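Local coordinates for putative acyl-[acyl-carrier-protein]--UDP-N-acetylglucosamine O-acyltransferase (PDB 4R36) that probably transfers an acyl chain from acyl carrier protein to the sugar hydroxyl of UDP-N-acetylglucosamine, and is built as a left-handed beta helix, at residues Y232-Q237 with T247-E252. Residues are numbered along the deposited sequence; the frame is centred on the assembly and turned at random.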
loop_
_atom_site.group_PDB
_atom_site.type_symbol
_atom_site.label_atom_id
_atom_site.label_comp_id
_atom_site.label_asym_id
_atom_site.label_seq_id
_atom_site.Cartn_x
_atom_site.Cartn_y
_atom_site.Cartn_z
ATOM N N TYR A 232 -24.660 8.584 -20.788
ATOM C CA TYR A 232 -23.666 9.360 -20.055
ATOM C C TYR A 232 -23.287 10.689 -20.641
ATOM O O TYR A 232 -22.907 11.600 -19.900
ATOM C CB TYR A 232 -22.448 8.512 -19.716
ATOM C CG TYR A 232 -22.730 7.576 -18.565
ATOM C CD1 TYR A 232 -22.933 8.058 -17.300
ATOM C CD2 TYR A 232 -22.783 6.184 -18.757
ATOM C CE1 TYR A 232 -23.278 7.205 -16.239
ATOM C CE2 TYR A 232 -23.037 5.309 -17.706
ATOM C CZ TYR A 232 -23.265 5.830 -16.430
ATOM O OH TYR A 232 -23.518 5.049 -15.329
ATOM N N ARG A 233 -23.423 10.842 -21.940
ATOM C CA ARG A 233 -23.382 12.203 -22.560
ATOM C C ARG A 233 -24.459 13.078 -22.046
ATOM O O ARG A 233 -24.236 14.216 -21.754
ATOM C CB ARG A 233 -23.447 12.185 -24.101
ATOM C CG ARG A 233 -22.259 11.596 -24.749
ATOM C CD ARG A 233 -22.333 11.517 -26.299
ATOM N NE ARG A 233 -21.205 10.678 -26.712
ATOM C CZ ARG A 233 -21.243 9.517 -27.372
ATOM N NH1 ARG A 233 -22.386 8.987 -27.800
ATOM N NH2 ARG A 233 -20.095 8.882 -27.634
ATOM N N ILE A 234 -25.674 12.551 -21.904
ATOM C CA ILE A 234 -26.739 13.288 -21.314
ATOM C C ILE A 234 -26.439 13.604 -19.858
ATOM O O ILE A 234 -26.690 14.692 -19.414
ATOM C CB ILE A 234 -28.092 12.546 -21.424
ATOM C CG1 ILE A 234 -28.551 12.544 -22.884
ATOM C CG2 ILE A 234 -29.159 13.202 -20.536
ATOM C CD1 ILE A 234 -29.598 11.479 -23.185
ATOM N N ILE A 235 -25.963 12.622 -19.103
ATOM C CA ILE A 235 -25.777 12.814 -17.683
ATOM C C ILE A 235 -24.635 13.785 -17.357
ATOM O O ILE A 235 -24.770 14.633 -16.505
ATOM C CB ILE A 235 -25.590 11.424 -16.964
ATOM C CG1 ILE A 235 -26.913 10.689 -16.953
ATOM C CG2 ILE A 235 -25.110 11.595 -15.517
ATOM C CD1 ILE A 235 -26.794 9.199 -16.818
ATOM N N TYR A 236 -23.519 13.645 -18.032
ATOM C CA TYR A 236 -22.333 14.373 -17.658
ATOM C C TYR A 236 -22.051 15.549 -18.583
ATOM O O TYR A 236 -21.380 16.457 -18.146
ATOM C CB TYR A 236 -21.100 13.472 -17.673
ATOM C CG TYR A 236 -20.963 12.659 -16.423
ATOM C CD1 TYR A 236 -20.576 13.246 -15.192
ATOM C CD2 TYR A 236 -21.171 11.324 -16.440
ATOM C CE1 TYR A 236 -20.463 12.487 -14.036
ATOM C CE2 TYR A 236 -21.060 10.544 -15.268
ATOM C CZ TYR A 236 -20.686 11.127 -14.080
ATOM O OH TYR A 236 -20.564 10.319 -12.923
ATOM N N GLN A 237 -22.503 15.537 -19.832
ATOM C CA GLN A 237 -21.996 16.512 -20.828
ATOM C C GLN A 237 -23.099 17.379 -21.439
ATOM O O GLN A 237 -22.874 18.016 -22.406
ATOM C CB GLN A 237 -21.258 15.770 -21.936
ATOM C CG GLN A 237 -20.094 15.006 -21.327
ATOM C CD GLN A 237 -19.277 14.207 -22.284
ATOM O OE1 GLN A 237 -19.761 13.344 -22.968
ATOM N NE2 GLN A 237 -17.995 14.464 -22.290
ATOM N N THR A 247 -34.508 12.175 -16.503
ATOM C CA THR A 247 -35.725 12.316 -17.321
ATOM C C THR A 247 -35.424 12.194 -18.779
ATOM O O THR A 247 -36.104 11.437 -19.475
ATOM C CB THR A 247 -36.428 13.652 -17.026
ATOM O OG1 THR A 247 -36.857 13.622 -15.679
ATOM C CG2 THR A 247 -37.635 13.914 -17.975
ATOM N N LYS A 248 -34.425 12.912 -19.287
ATOM C CA LYS A 248 -34.111 12.865 -20.669
ATOM C C LYS A 248 -33.571 11.498 -21.138
ATOM O O LYS A 248 -33.914 10.983 -22.249
ATOM C CB LYS A 248 -33.111 13.938 -21.010
ATOM C CG LYS A 248 -32.841 14.113 -22.515
ATOM C CD LYS A 248 -31.971 15.316 -22.766
ATOM C CE LYS A 248 -32.097 15.745 -24.216
ATOM N NZ LYS A 248 -30.827 16.313 -24.682
ATOM N N VAL A 249 -32.732 10.872 -20.303
ATOM C CA VAL A 249 -32.284 9.515 -20.591
ATOM C C VAL A 249 -33.486 8.577 -20.753
ATOM O O VAL A 249 -33.529 7.775 -21.703
ATOM C CB VAL A 249 -31.365 8.949 -19.466
ATOM C CG1 VAL A 249 -31.153 7.449 -19.698
ATOM C CG2 VAL A 249 -30.026 9.672 -19.427
ATOM N N GLU A 250 -34.417 8.645 -19.822
ATOM C CA GLU A 250 -35.613 7.815 -19.899
ATOM C C GLU A 250 -36.449 8.094 -21.159
ATOM O O GLU A 250 -37.040 7.192 -21.702
ATOM C CB GLU A 250 -36.479 7.955 -18.663
ATOM C CG GLU A 250 -35.836 7.282 -17.463
ATOM C CD GLU A 250 -36.567 7.395 -16.142
ATOM O OE1 GLU A 250 -37.092 8.446 -15.767
ATOM O OE2 GLU A 250 -36.582 6.379 -15.376
ATOM N N ALA A 251 -36.463 9.326 -21.612
ATOM C CA ALA A 251 -37.252 9.732 -22.791
ATOM C C ALA A 251 -36.572 9.452 -24.093
ATOM O O ALA A 251 -37.228 9.179 -25.050
ATOM C CB ALA A 251 -37.590 11.222 -22.734
ATOM N N GLU A 252 -35.252 9.489 -24.153
ATOM C CA GLU A 252 -34.548 9.553 -25.414
ATOM C C GLU A 252 -33.609 8.415 -25.702
ATOM O O GLU A 252 -33.258 8.267 -26.842
ATOM C CB GLU A 252 -33.732 10.850 -25.524
ATOM C CG GLU A 252 -34.603 12.057 -25.331
ATOM C CD GLU A 252 -34.013 13.336 -25.899
ATOM O OE1 GLU A 252 -32.946 13.322 -26.532
ATOM O OE2 GLU A 252 -34.634 14.357 -25.662
#
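Ile234 points toward helix 242-252 and meets Lys248 and Val249 there, and it buries more surface in this contact than any other residue. Its CG2 branch stands opposite the backbone N (CG1 being at chi1 -70°), which brings that methyl against both partners at once, in directions roughly at right angles: Val249 CG2 lies 3.8 Å from Ile234 CG2, and Lys248 CB is 4.0 Å from the same methyl. The stem of the branch packs too, with Ile234 CB 4.0 Å from Val249 CG2. Lys248 contributes hydrocarbon rather than charge here; its CG leaves anti to the backbone N (chi1 -172°), and the chain that follows brings CD to 4.2 Å from Ile234 CG2. One residue further on, Ile235 comes in at the flank. Its CG1 sits 4.1 Å from Val249 CG2, with CD1 close behind, so a single valine methyl is shared by both isoleucines. Meanwhile the other branch of Ile235, CG2, rests 4.0 Å above one face of the Tyr236 ring, displaced toward its rim.

The two helical segments run nearly antiparallel, at 162°, with axes 9.5 Å apart at closest approach, and the turn joining the helices is short. The contact is the seam between the two arms of a helical hairpin in the C-terminal domain that follows the left-handed beta helix in LpxA enzymes. Helix 257-267 packs against both arms, Ile266 touching Ile235 and Ile259 touching Val249, while Arg267 forms a salt bridge with Glu250. On the side of helix 222-237 that looks away from the hairpin partner, Tyr236 stacks on Tyr207 of strand 206-210, tying the helices to the antiparallel pair of strands, 198-201 and 206-210, at the end of the beta helix.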